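Local atomic coordinates of ATP-dependent DNA helicase PIF1 (Candida albicans, PDB entry 7OTJ), a protein that probably couples ATP hydrolysis to 5'-3' translocation on single-stranded DNA, unwinding duplexes and G-quadruplexes to keep nuclear and mitochondrial genomes stable. Residues Ser70-Gly75 against Asn118-Ile123; Ala51-Thr56 against Ile66-Phe71; Arg97-Arg102 against Asn126-Asn131; Met111-Leu116 against Glu166-Phe171. One frame throughout, in Å; residues are numbered along the deposited sequence.

Interaction 1: Ser70-Gly75 against Asn118-Ile123; sequences SFAGFG and NKLNEI. With nucleotides of chain C.
Phe-74 reaches across to the helix of Asn-118-Ile-123 and presents the far end of its ring to three side chains there. A chi1 of -86° sets CG beside the backbone N and points the ring at that helix, its CE1-CZ-CE2 end leading. Ile-123 comes from the opposite direction and places CD1 at the ring edge, 3.3 Å from Phe-74 CE1. Leu-120 arrives obliquely, its CD2 methyl 3.5 Å from Phe-74 CE2, while the CB of Lys-119 stands beside CZ. The same Leu-120 CD2 also meets Ala-72 CB at 3.7 Å, and this alanine methyl sits over the centre of one face of the Phe-74 ring, so three apolar groups close on one another. Gly-73, with a phi of 91°, ends the helix and turns the chain to let Phe-74 fold back over Ala-72. At the far end of the segment, Ser-70 OG donates to OP1 of DT6 of chain C at 2.9 Å, linking this helix to the DNA backbone. Lys-119 sends its NZ away from the contact to the carbonyls of Gly-77 and Gly-79. Helix 81-90 contributes Ile-88 against Phe-74 and Ile-85 against Ile-123, and Trp-98 of helix 92-100 packs on Leu-120 and Ile-123.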
# COMPACT_ATOMS: atom_id res chain seq x y z
N SER A 70 -4.42 -2.60 -10.92
CA SER A 70 -3.73 -1.92 -12.01
C SER A 70 -3.05 -2.91 -12.95
O SER A 70 -3.05 -2.71 -14.17
CB SER A 70 -2.71 -0.94 -11.44
OG SER A 70 -2.28 -0.02 -12.43
N PHE A 71 -2.49 -3.99 -12.39
CA PHE A 71 -1.84 -4.99 -13.23
C PHE A 71 -2.82 -5.65 -14.18
O PHE A 71 -2.49 -5.94 -15.33
CB PHE A 71 -1.16 -6.06 -12.37
CG PHE A 71 -0.88 -7.33 -13.12
CD1 PHE A 71 0.24 -7.44 -13.94
CD2 PHE A 71 -1.73 -8.43 -13.01
CE1 PHE A 71 0.50 -8.61 -14.63
CE2 PHE A 71 -1.47 -9.60 -13.71
CZ PHE A 71 -0.36 -9.69 -14.51
N ALA A 72 -4.05 -5.89 -13.71
CA ALA A 72 -5.01 -6.65 -14.48
C ALA A 72 -5.50 -5.87 -15.69
O ALA A 72 -5.70 -6.45 -16.77
CB ALA A 72 -6.18 -7.07 -13.60
N GLY A 73 -5.71 -4.57 -15.54
CA GLY A 73 -6.46 -3.82 -16.52
C GLY A 73 -7.94 -3.75 -16.24
O GLY A 73 -8.70 -3.32 -17.11
N PHE A 74 -8.35 -4.12 -15.02
CA PHE A 74 -9.76 -4.25 -14.67
C PHE A 74 -10.45 -2.91 -14.55
O PHE A 74 -11.67 -2.82 -14.69
CB PHE A 74 -9.89 -4.90 -13.30
CG PHE A 74 -9.88 -6.37 -13.31
CD1 PHE A 74 -10.00 -7.06 -14.49
CD2 PHE A 74 -9.78 -7.07 -12.12
CE1 PHE A 74 -9.99 -8.42 -14.50
CE2 PHE A 74 -9.78 -8.43 -12.12
CZ PHE A 74 -9.88 -9.11 -13.30
N GLY A 75 -9.69 -1.87 -14.21
CA GLY A 75 -10.31 -0.75 -13.55
C GLY A 75 -10.60 -1.29 -12.16
O GLY A 75 -9.69 -1.77 -11.48
N ASN A 118 -10.94 -15.13 -8.22
CA ASN A 118 -11.58 -16.05 -9.15
C ASN A 118 -11.73 -15.44 -10.54
O ASN A 118 -11.57 -16.14 -11.55
CB ASN A 118 -12.95 -16.48 -8.61
CG ASN A 118 -12.84 -17.55 -7.53
OD1 ASN A 118 -11.86 -18.27 -7.45
ND2 ASN A 118 -13.87 -17.65 -6.69
N LYS A 119 -12.03 -14.14 -10.61
CA LYS A 119 -12.06 -13.46 -11.90
C LYS A 119 -10.67 -13.43 -12.53
O LYS A 119 -10.50 -13.74 -13.72
CB LYS A 119 -12.59 -12.04 -11.74
CG LYS A 119 -14.03 -11.95 -11.27
CD LYS A 119 -14.50 -10.50 -11.17
CE LYS A 119 -16.00 -10.42 -11.02
NZ LYS A 119 -16.47 -9.01 -10.98
N LEU A 120 -9.65 -13.07 -11.74
CA LEU A 120 -8.29 -13.08 -12.26
C LEU A 120 -7.91 -14.46 -12.79
O LEU A 120 -7.24 -14.57 -13.82
CB LEU A 120 -7.31 -12.64 -11.17
CG LEU A 120 -7.40 -11.16 -10.78
CD1 LEU A 120 -6.64 -10.88 -9.49
CD2 LEU A 120 -6.88 -10.30 -11.92
N ASN A 121 -8.34 -15.51 -12.09
CA ASN A 121 -8.06 -16.87 -12.54
C ASN A 121 -8.67 -17.14 -13.91
O ASN A 121 -7.98 -17.59 -14.84
CB ASN A 121 -8.57 -17.87 -11.51
CG ASN A 121 -8.05 -19.28 -11.76
OD1 ASN A 121 -7.07 -19.47 -12.47
ND2 ASN A 121 -8.72 -20.27 -11.17
N GLU A 122 -9.97 -16.85 -14.06
CA GLU A 122 -10.65 -17.08 -15.33
C GLU A 122 -10.06 -16.22 -16.44
O GLU A 122 -9.95 -16.66 -17.59
CB GLU A 122 -12.15 -16.81 -15.18
CG GLU A 122 -12.84 -17.73 -14.18
CD GLU A 122 -14.36 -17.59 -14.17
OE1 GLU A 122 -15.00 -18.13 -13.25
OE2 GLU A 122 -14.92 -16.94 -15.09
N ILE A 123 -9.66 -14.99 -16.11
CA ILE A 123 -9.12 -14.09 -17.13
C ILE A 123 -7.75 -14.57 -17.57
O ILE A 123 -7.43 -14.56 -18.77
CB ILE A 123 -9.07 -12.64 -16.59
CG1 ILE A 123 -10.40 -11.94 -16.85
CG2 ILE A 123 -7.94 -11.86 -17.25
CD1 ILE A 123 -11.06 -11.38 -15.63
P DT C 6 -4.68 2.32 -13.69
OP1 DT C 6 -4.42 0.92 -14.09
OP2 DT C 6 -3.82 2.94 -12.65
O5' DT C 6 -4.62 3.24 -15.00
P DT C 5 -5.87 1.42 -8.06
OP1 DT C 5 -4.64 1.06 -8.81
OP2 DT C 5 -5.89 2.63 -7.21
O5' DT C 5 -7.06 1.47 -9.13
C5' DT C 5 -7.11 0.51 -10.18
C4' DT C 5 -7.40 1.16 -11.52
O4' DT C 5 -8.78 1.59 -11.55
C3' DT C 5 -6.55 2.39 -11.84
O3' DT C 5 -6.21 2.42 -13.22
C2' DT C 5 -7.47 3.56 -11.46
C1' DT C 5 -8.86 2.99 -11.72
N1 DT C 5 -9.90 3.50 -10.79
C2 DT C 5 -11.03 4.10 -11.29
O2 DT C 5 -11.24 4.26 -12.47
N3 DT C 5 -11.93 4.52 -10.34
C4 DT C 5 -11.80 4.39 -8.96
O4 DT C 5 -12.66 4.80 -8.19
C5 DT C 5 -10.60 3.75 -8.51
C7 DT C 5 -10.36 3.55 -7.04
C6 DT C 5 -9.72 3.33 -9.43

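Interaction 2: Ala51-Thr56 against Ile66-Phe71; sequences AVTAST and ITLHSF. With nucleotides of chain C.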
# COMPACT_ATOMS: atom_id res chain seq x y z
N ALA A 51 5.44 -10.26 -12.58
CA ALA A 51 4.43 -9.27 -12.23
C ALA A 51 4.47 -9.05 -10.72
O ALA A 51 4.14 -9.96 -9.95
CB ALA A 51 3.06 -9.73 -12.71
N VAL A 52 4.91 -7.87 -10.29
CA VAL A 52 4.96 -7.51 -8.86
C VAL A 52 3.71 -6.73 -8.50
O VAL A 52 3.46 -5.65 -9.06
CB VAL A 52 6.23 -6.70 -8.54
CG1 VAL A 52 6.29 -6.40 -7.05
CG2 VAL A 52 7.48 -7.42 -9.01
N THR A 53 2.97 -7.20 -7.50
CA THR A 53 1.68 -6.61 -7.15
C THR A 53 1.43 -6.74 -5.66
O THR A 53 2.01 -7.59 -4.98
CB THR A 53 0.46 -7.24 -7.87
OG1 THR A 53 0.30 -8.60 -7.47
CG2 THR A 53 0.55 -7.13 -9.38
N ALA A 54 0.61 -5.83 -5.15
CA ALA A 54 0.13 -5.88 -3.78
C ALA A 54 -1.30 -5.37 -3.76
O ALA A 54 -1.78 -4.77 -4.73
CB ALA A 54 1.02 -5.06 -2.84
N SER A 55 -2.00 -5.62 -2.65
CA SER A 55 -3.42 -5.29 -2.57
C SER A 55 -3.65 -3.79 -2.51
O SER A 55 -4.72 -3.32 -2.93
CB SER A 55 -4.04 -5.96 -1.35
OG SER A 55 -3.32 -5.63 -0.18
N THR A 56 -2.72 -3.02 -1.94
CA THR A 56 -2.86 -1.57 -1.86
C THR A 56 -1.70 -0.89 -2.57
O THR A 56 -0.64 -1.48 -2.79
CB THR A 56 -2.93 -1.10 -0.41
OG1 THR A 56 -1.70 -1.42 0.26
CG2 THR A 56 -4.08 -1.76 0.32
N ILE A 66 3.00 -2.58 -8.45
CA ILE A 66 1.77 -1.85 -8.72
C ILE A 66 0.63 -2.64 -8.11
O ILE A 66 0.79 -3.79 -7.70
CB ILE A 66 1.55 -1.63 -10.23
CG1 ILE A 66 1.36 -2.97 -10.94
CG2 ILE A 66 2.70 -0.83 -10.83
CD1 ILE A 66 1.18 -2.87 -12.43
N THR A 67 -0.54 -2.01 -8.02
CA THR A 67 -1.66 -2.71 -7.41
C THR A 67 -2.07 -3.91 -8.27
O THR A 67 -1.78 -3.99 -9.46
CB THR A 67 -2.84 -1.77 -7.20
OG1 THR A 67 -3.44 -1.43 -8.46
CG2 THR A 67 -2.39 -0.50 -6.49
N LEU A 68 -2.73 -4.86 -7.61
CA LEU A 68 -3.30 -5.99 -8.34
C LEU A 68 -4.29 -5.51 -9.39
O LEU A 68 -4.27 -5.99 -10.54
CB LEU A 68 -3.96 -6.97 -7.37
CG LEU A 68 -4.48 -8.29 -7.93
CD1 LEU A 68 -3.38 -9.01 -8.70
CD2 LEU A 68 -5.01 -9.17 -6.81
N HIS A 69 -5.17 -4.57 -9.03
CA HIS A 69 -6.14 -4.06 -9.99
C HIS A 69 -5.46 -3.40 -11.18
O HIS A 69 -5.86 -3.62 -12.33
CB HIS A 69 -7.09 -3.07 -9.31
CG HIS A 69 -7.97 -3.70 -8.27
ND1 HIS A 69 -7.53 -3.96 -6.98
CD2 HIS A 69 -9.26 -4.12 -8.32
CE1 HIS A 69 -8.51 -4.51 -6.29
NE2 HIS A 69 -9.57 -4.62 -7.08
N SER A 70 -4.42 -2.60 -10.92
CA SER A 70 -3.73 -1.92 -12.01
C SER A 70 -3.05 -2.91 -12.95
O SER A 70 -3.05 -2.71 -14.17
CB SER A 70 -2.71 -0.94 -11.44
OG SER A 70 -2.28 -0.02 -12.43
N PHE A 71 -2.49 -3.99 -12.39
CA PHE A 71 -1.84 -4.99 -13.23
C PHE A 71 -2.82 -5.65 -14.18
O PHE A 71 -2.49 -5.94 -15.33
CB PHE A 71 -1.16 -6.06 -12.37
CG PHE A 71 -0.88 -7.33 -13.12
CD1 PHE A 71 0.24 -7.44 -13.94
CD2 PHE A 71 -1.73 -8.43 -13.01
CE1 PHE A 71 0.50 -8.61 -14.63
CE2 PHE A 71 -1.47 -9.60 -13.71
CZ PHE A 71 -0.36 -9.69 -14.51
P DT C 4 -5.78 1.92 -2.37
OP1 DT C 4 -4.31 1.80 -2.57
OP2 DT C 4 -6.41 3.24 -2.18
O5' DT C 4 -6.47 1.18 -3.61
C5' DT C 4 -5.98 -0.09 -4.01
C4' DT C 4 -6.88 -0.73 -5.05
O4' DT C 4 -8.14 -1.09 -4.45
C3' DT C 4 -7.25 0.17 -6.21
O3' DT C 4 -6.22 0.13 -7.17
C2' DT C 4 -8.53 -0.50 -6.73
C1' DT C 4 -9.16 -1.02 -5.44
N1 DT C 4 -10.29 -0.16 -4.92
C2 DT C 4 -11.57 -0.65 -4.97
O2 DT C 4 -11.85 -1.75 -5.40
N3 DT C 4 -12.53 0.20 -4.48
C4 DT C 4 -12.34 1.47 -3.96
O4 DT C 4 -13.27 2.15 -3.55
C5 DT C 4 -10.97 1.93 -3.94
C7 DT C 4 -10.65 3.29 -3.39
C6 DT C 4 -10.02 1.10 -4.41
P DT C 5 -5.87 1.42 -8.06
OP1 DT C 5 -4.64 1.06 -8.81
OP2 DT C 5 -5.89 2.63 -7.21
O5' DT C 5 -7.06 1.47 -9.13
C5' DT C 5 -7.11 0.51 -10.18
C4' DT C 5 -7.40 1.16 -11.52
O4' DT C 5 -8.78 1.59 -11.55
C3' DT C 5 -6.55 2.39 -11.84
O3' DT C 5 -6.21 2.42 -13.22
C2' DT C 5 -7.47 3.56 -11.46
C1' DT C 5 -8.86 2.99 -11.72
N1 DT C 5 -9.90 3.50 -10.79
C2 DT C 5 -11.03 4.10 -11.29
O2 DT C 5 -11.24 4.26 -12.47
N3 DT C 5 -11.93 4.52 -10.34
C4 DT C 5 -11.80 4.39 -8.96
O4 DT C 5 -12.66 4.80 -8.19
C5 DT C 5 -10.60 3.75 -8.51
C7 DT C 5 -10.36 3.55 -7.04
C6 DT C 5 -9.72 3.33 -9.43
P DT C 6 -4.68 2.32 -13.69
OP1 DT C 6 -4.42 0.92 -14.09
OP2 DT C 6 -3.82 2.94 -12.65
O5' DT C 6 -4.62 3.24 -15.00
O HOH W 1 -5.10 -4.35 -5.69
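This is a short parallel beta pairing that passes directly into a helix, at the edge of the six-stranded parallel sheet of the N-terminal RecA-like domain. Strand 50-54, helix 57-61 and strand 66-67 form a beta-alpha-beta unit, and Thr-53 pairs with Ile-66 and Ala-54 with Thr-67. Ile-66 N binds Val-52 O at 3.2 Å, Ala-54 N binds Ile-66 O, and Leu-68 N returns to Ala-54 O at 3.0 Å, carrying the pairing into the first helical turn. On the sheet face of Thr-53 and Ile-66, Thr-53 CG2 lies 3.6 Å from Phe-71 CB, while Thr-53 OG1 binds the carbonyl of Ile-105 in the next strand. Phe-71, with CG anti to its N (chi1 160°), brings its ring obliquely to Ala-51, CE1 3.4 Å from Ala-51 CB. The start of helix 68-72 faces the DNA. His-69 lays one ring face against the sugar of DT4 of chain C, its CG 3.6 Å from C2', and a water bonded to its ND1 donates to Ser-55 O. Thr-67 OG1, at the N-cap, accepts from Ser-70 N at 2.9 Å and donates to OP1 of DT5 of chain C at 2.8 Å. One hydroxyl thus caps the helix and holds a phosphate. The bonds go to phosphates and the packing to a sugar, which is consistent with binding that does not depend on base identity.

Interaction 3: Arg97-Arg102 against Asn126-Asn131; sequences RWRETR and NLRRNN. With PO4 (phosphate ion), chain P.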
# COMPACT_ATOMS: atom_id res chain seq x y z
N ARG A 97 0.79 -7.73 -21.38
CA ARG A 97 1.37 -8.06 -20.08
C ARG A 97 0.78 -9.35 -19.53
O ARG A 97 1.48 -10.15 -18.91
CB ARG A 97 1.15 -6.90 -19.11
CG ARG A 97 1.79 -7.10 -17.75
CD ARG A 97 1.61 -5.86 -16.91
NE ARG A 97 0.23 -5.39 -16.98
CZ ARG A 97 -0.19 -4.24 -16.47
NH1 ARG A 97 0.63 -3.42 -15.84
NH2 ARG A 97 -1.47 -3.91 -16.61
N TRP A 98 -0.52 -9.57 -19.76
CA TRP A 98 -1.14 -10.82 -19.33
C TRP A 98 -0.54 -12.03 -20.04
O TRP A 98 -0.49 -13.12 -19.46
CB TRP A 98 -2.65 -10.78 -19.58
CG TRP A 98 -3.46 -10.29 -18.42
CD1 TRP A 98 -4.15 -9.11 -18.34
CD2 TRP A 98 -3.66 -10.96 -17.17
NE1 TRP A 98 -4.78 -9.01 -17.12
CE2 TRP A 98 -4.49 -10.13 -16.38
CE3 TRP A 98 -3.22 -12.17 -16.64
CZ2 TRP A 98 -4.89 -10.49 -15.10
CZ3 TRP A 98 -3.62 -12.52 -15.37
CH2 TRP A 98 -4.44 -11.68 -14.61
N ARG A 99 -0.06 -11.86 -21.27
CA ARG A 99 0.49 -13.00 -21.99
C ARG A 99 1.98 -13.19 -21.72
O ARG A 99 2.47 -14.32 -21.75
CB ARG A 99 0.25 -12.86 -23.49
CG ARG A 99 -1.19 -13.11 -23.90
CD ARG A 99 -1.38 -13.02 -25.41
NE ARG A 99 -0.92 -11.75 -25.94
CZ ARG A 99 0.17 -11.60 -26.68
NH1 ARG A 99 0.93 -12.63 -27.02
NH2 ARG A 99 0.50 -10.38 -27.10
N GLU A 100 2.71 -12.11 -21.43
CA GLU A 100 4.13 -12.21 -21.17
C GLU A 100 4.45 -12.52 -19.71
O GLU A 100 5.63 -12.75 -19.39
CB GLU A 100 4.84 -10.91 -21.57
CG GLU A 100 4.67 -10.53 -23.03
CD GLU A 100 5.45 -9.28 -23.41
OE1 GLU A 100 6.10 -9.28 -24.48
OE2 GLU A 100 5.43 -8.31 -22.62
N THR A 101 3.46 -12.53 -18.82
CA THR A 101 3.71 -12.76 -17.40
C THR A 101 3.95 -14.25 -17.14
O THR A 101 3.18 -15.10 -17.58
CB THR A 101 2.54 -12.26 -16.54
OG1 THR A 101 2.50 -10.83 -16.56
CG2 THR A 101 2.69 -12.72 -15.10
N ARG A 102 5.03 -14.55 -16.40
CA ARG A 102 5.33 -15.91 -15.98
C ARG A 102 5.08 -16.15 -14.50
O ARG A 102 4.67 -17.25 -14.13
CB ARG A 102 6.79 -16.27 -16.29
CG ARG A 102 7.15 -16.20 -17.76
CD ARG A 102 6.35 -17.20 -18.57
NE ARG A 102 6.59 -18.57 -18.13
CZ ARG A 102 7.62 -19.31 -18.52
NH1 ARG A 102 8.51 -18.85 -19.38
NH2 ARG A 102 7.76 -20.54 -18.02
N ASN A 126 -8.31 -17.46 -19.99
CA ASN A 126 -8.90 -17.06 -21.27
C ASN A 126 -7.89 -16.34 -22.15
O ASN A 126 -7.66 -16.73 -23.30
CB ASN A 126 -10.12 -16.17 -21.03
CG ASN A 126 -10.91 -15.93 -22.30
OD1 ASN A 126 -11.87 -16.64 -22.59
ND2 ASN A 126 -10.50 -14.92 -23.06
N LEU A 127 -7.27 -15.28 -21.62
CA LEU A 127 -6.37 -14.46 -22.42
C LEU A 127 -5.16 -15.24 -22.90
O LEU A 127 -4.59 -14.92 -23.96
CB LEU A 127 -5.93 -13.24 -21.63
CG LEU A 127 -7.02 -12.30 -21.12
CD1 LEU A 127 -6.37 -11.12 -20.44
CD2 LEU A 127 -7.90 -11.84 -22.26
N ARG A 128 -4.75 -16.27 -22.16
CA ARG A 128 -3.54 -17.02 -22.48
C ARG A 128 -3.82 -18.34 -23.18
O ARG A 128 -2.86 -19.06 -23.51
CB ARG A 128 -2.73 -17.26 -21.21
CG ARG A 128 -2.19 -15.99 -20.59
CD ARG A 128 -1.81 -16.19 -19.13
NE ARG A 128 -0.82 -17.24 -18.95
CZ ARG A 128 0.49 -17.06 -19.03
NH1 ARG A 128 1.01 -15.89 -19.36
NH2 ARG A 128 1.31 -18.07 -18.74
N ARG A 129 -5.09 -18.68 -23.45
CA ARG A 129 -5.47 -19.96 -24.05
C ARG A 129 -4.86 -21.13 -23.28
O ARG A 129 -4.41 -22.13 -23.87
CB ARG A 129 -5.08 -20.03 -25.53
CG ARG A 129 -5.76 -18.99 -26.41
CD ARG A 129 -5.24 -19.11 -27.84
NE ARG A 129 -5.81 -18.09 -28.71
CZ ARG A 129 -5.56 -18.00 -30.01
NH1 ARG A 129 -4.76 -18.86 -30.63
NH2 ARG A 129 -6.12 -17.02 -30.71
N ASN A 130 -4.79 -20.99 -21.96
CA ASN A 130 -4.09 -21.93 -21.10
C ASN A 130 -5.03 -22.35 -19.97
O ASN A 130 -5.42 -21.51 -19.16
CB ASN A 130 -2.82 -21.27 -20.57
CG ASN A 130 -1.87 -22.25 -19.92
OD1 ASN A 130 -2.29 -23.19 -19.26
ND2 ASN A 130 -0.58 -22.01 -20.09
N ASN A 131 -5.37 -23.63 -19.91
CA ASN A 131 -6.32 -24.13 -18.91
C ASN A 131 -5.66 -24.56 -17.61
O ASN A 131 -6.35 -25.07 -16.72
CB ASN A 131 -7.13 -25.30 -19.48
CG ASN A 131 -6.27 -26.40 -20.06
OD1 ASN A 131 -5.20 -26.72 -19.53
ND2 ASN A 131 -6.71 -26.98 -21.17
P PO4 P . 7.22 -21.15 -14.40
O1 PO4 P . 7.86 -22.04 -15.44
O2 PO4 P . 6.56 -22.01 -13.35
O3 PO4 P . 6.19 -20.25 -15.04
O4 PO4 P . 8.28 -20.29 -13.76
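The indole of Trp-98 carries Leu-127 on one face: the CD1 methyl stands above the five-membered ring, 3.9 Å from its centroid and 27° off the normal, a CH-pi contact. Its NE1 points elsewhere, to the carbonyl of Ala-72. The second flat group, the guanidinium of Arg-128, has Trp-98 O at its edge, close to its plane, whereas Thr-101 O approaches obliquely. Arg-128 NH1 serves both: it donates to a lone pair of Trp-98 O at 3.2 Å along a nearly straight N-H (160°), and more weakly to Thr-101 O at 2.9 Å. The bend at chi3 (58°) turns the end of an otherwise extended chain back over the last turn of helix 92-100, with Arg-128 CD 3.4 Å from Trp-98 O. Arg-128 NE binds Gly-135 O, a further bond that restrains the guanidinium. A positive charge set against carbonyls at a helix C-terminus would be expected to offset the helix dipole. Thr-101 ends that helix and bonds through OG1 to Arg-97 O at 2.7 Å. Elsewhere on the helix, the methylenes of Arg-99 pass Leu-127 O, with Arg-99 CG at 3.9 Å. Arg-102, already past the helix, makes a weak bond from NH2 to a phosphate ion that probably came from the crystallisation liquor. The partner helix 114-128 closes with a Schellman motif at Arg-129, whose N returns to Asn-126 O at 3.2 Å. Two helix C-termini thus lie together, each leading towards a neighbouring strand of the parallel sheet, 103-107 and 138-143, as expected in a RecA-like alpha/beta domain.

Interaction 4: Met111-Leu116 against Glu166-Phe171; sequences MVDGHL and EVFFAF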
# COMPACT_ATOMS: atom_id res chain seq x y z
N MET A 111 -5.94 -8.62 2.00
CA MET A 111 -6.91 -7.64 1.52
C MET A 111 -7.39 -7.93 0.10
O MET A 111 -8.12 -7.11 -0.46
CB MET A 111 -6.33 -6.22 1.61
CG MET A 111 -6.38 -5.61 3.01
SD MET A 111 -5.73 -3.92 3.20
CE MET A 111 -3.97 -4.20 3.04
N VAL A 112 -6.97 -9.04 -0.50
CA VAL A 112 -7.44 -9.43 -1.83
C VAL A 112 -8.70 -10.26 -1.69
O VAL A 112 -8.70 -11.29 -0.99
CB VAL A 112 -6.36 -10.19 -2.60
CG1 VAL A 112 -6.89 -10.57 -3.97
CG2 VAL A 112 -5.10 -9.35 -2.73
N ASP A 113 -9.77 -9.84 -2.35
CA ASP A 113 -11.04 -10.55 -2.28
C ASP A 113 -10.98 -11.84 -3.10
O ASP A 113 -10.43 -11.87 -4.21
CB ASP A 113 -12.18 -9.66 -2.78
CG ASP A 113 -13.53 -10.36 -2.76
OD1 ASP A 113 -13.70 -11.32 -1.98
OD2 ASP A 113 -14.43 -9.97 -3.54
N GLY A 114 -11.55 -12.91 -2.55
CA GLY A 114 -11.57 -14.18 -3.24
C GLY A 114 -12.38 -14.16 -4.52
O GLY A 114 -12.10 -14.92 -5.45
N HIS A 115 -13.41 -13.31 -4.58
CA HIS A 115 -14.15 -13.17 -5.82
C HIS A 115 -13.31 -12.48 -6.88
O HIS A 115 -13.36 -12.83 -8.06
CB HIS A 115 -15.46 -12.42 -5.59
CG HIS A 115 -16.38 -13.10 -4.64
ND1 HIS A 115 -16.92 -14.35 -4.89
CD2 HIS A 115 -16.87 -12.72 -3.44
CE1 HIS A 115 -17.70 -14.70 -3.88
NE2 HIS A 115 -17.69 -13.73 -2.99
N LEU A 116 -12.50 -11.49 -6.46
CA LEU A 116 -11.58 -10.88 -7.41
C LEU A 116 -10.58 -11.91 -7.92
O LEU A 116 -10.27 -11.96 -9.11
CB LEU A 116 -10.85 -9.71 -6.75
CG LEU A 116 -9.98 -8.88 -7.69
CD1 LEU A 116 -10.85 -7.99 -8.57
CD2 LEU A 116 -8.98 -8.06 -6.90
N GLU A 166 -20.47 -11.75 3.55
CA GLU A 166 -20.01 -10.95 2.42
C GLU A 166 -18.49 -11.02 2.26
O GLU A 166 -17.98 -11.05 1.14
CB GLU A 166 -20.47 -9.50 2.57
CG GLU A 166 -20.05 -8.57 1.44
CD GLU A 166 -20.78 -8.86 0.13
OE1 GLU A 166 -22.02 -8.70 0.10
OE2 GLU A 166 -20.12 -9.25 -0.85
N VAL A 167 -17.77 -11.06 3.38
CA VAL A 167 -16.31 -11.10 3.35
C VAL A 167 -15.88 -12.47 2.83
O VAL A 167 -16.13 -13.50 3.48
CB VAL A 167 -15.70 -10.81 4.73
CG1 VAL A 167 -14.19 -10.78 4.65
CG2 VAL A 167 -16.23 -9.50 5.28
N PHE A 168 -15.28 -12.49 1.65
CA PHE A 168 -14.85 -13.71 0.97
C PHE A 168 -13.32 -13.70 0.92
O PHE A 168 -12.73 -13.03 0.06
CB PHE A 168 -15.47 -13.81 -0.42
CG PHE A 168 -15.37 -15.16 -1.03
CD1 PHE A 168 -15.94 -16.26 -0.41
CD2 PHE A 168 -14.72 -15.34 -2.24
CE1 PHE A 168 -15.85 -17.52 -0.98
CE2 PHE A 168 -14.63 -16.60 -2.82
CZ PHE A 168 -15.20 -17.68 -2.19
N PHE A 169 -12.68 -14.39 1.86
CA PHE A 169 -11.23 -14.36 1.93
C PHE A 169 -10.61 -15.06 0.71
O PHE A 169 -11.23 -15.88 0.04
CB PHE A 169 -10.74 -15.02 3.22
CG PHE A 169 -11.00 -14.21 4.46
CD1 PHE A 169 -12.15 -14.42 5.21
CD2 PHE A 169 -10.11 -13.23 4.87
CE1 PHE A 169 -12.40 -13.68 6.35
CE2 PHE A 169 -10.36 -12.48 6.01
CZ PHE A 169 -11.50 -12.71 6.75
N ALA A 170 -9.33 -14.75 0.47
CA ALA A 170 -8.66 -15.29 -0.70
C ALA A 170 -8.53 -16.80 -0.62
O ALA A 170 -8.67 -17.50 -1.63
CB ALA A 170 -7.28 -14.64 -0.87
N PHE A 171 -8.27 -17.33 0.58
CA PHE A 171 -8.07 -18.76 0.77
C PHE A 171 -9.35 -19.57 0.59
O PHE A 171 -9.29 -20.81 0.64
CB PHE A 171 -7.46 -19.06 2.14
CG PHE A 171 -8.23 -18.49 3.31
CD1 PHE A 171 -9.36 -19.15 3.80
CD2 PHE A 171 -7.80 -17.34 3.94
CE1 PHE A 171 -10.05 -18.63 4.89
CE2 PHE A 171 -8.49 -16.83 5.03
CZ PHE A 171 -9.62 -17.48 5.51
O HOH W 2 -8.35 -12.73 1.54
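Phe-168 and His-115 make an offset stack, with ring centroids 4.0 Å apart and planes 16° from parallel, and this pair accounts for much of the buried surface. Phe-168 CG is anti to the backbone N (chi1 -165°), which carries the ring out of the 166-171 loop and against one face of the imidazole. The overlap is displaced: Phe-168 CD2 lies over the centre of the imidazole, whereas His-115 CE1 falls toward the rim of the phenyl ring, and NE2 approaches Phe-168 CG at 3.4 Å. Gly-114 completes the trio. Its carbonyl carbon sits at the edge of the Phe-168 ring, in plane, 3.7 Å from CE2. Having no side chain, it also lets the two backbones close to 4.0 Å between Gly-114 CA and Ala-170 CA. Gly-114 N donates to Phe-168 O at 2.9 Å, so one phenylalanine is held both by its ring and by its carbonyl. Just before the helix, a water donates to Val-112 O at 2.9 Å, and Ala-170 CB rests against the same carbonyl at 3.6 Å. Asp-113 is the N-cap, its OD1 accepting a weak bond from His-115 N at 3.3 Å. What results is a capped helix N-terminus whose first turn is tied to a distant loop, here at the start of helix 114-128, shortly beyond Glu-108 of the tetrafluoroaluminate pocket in the RecA-like domain.

Overall arrangement
Helix 114-128 connects three of the contacts: its start belongs to interaction 4, its middle to interaction 1 and its end to interaction 3, whose centre lies about 22 Å from that of interaction 4. Helix 68-72 joins interactions 1 and 2, which share Ser-70 and Phe-71, and Leu-68 CD2 meets Leu-120 CD1 at 3.6 Å. Interaction 3 meets interaction 1 through Phe-71 CE1 against Thr-101 OG1, 3.6 Å apart. Interactions 1 and 2 touch the DNA strand directly. In interaction 2 the Ala-54 side chain is about 8 Å from the magnesium ion and about 9 Å from the tetrafluoroaluminate, so this strand runs close to the ATPase site while the segment beside it binds DNA.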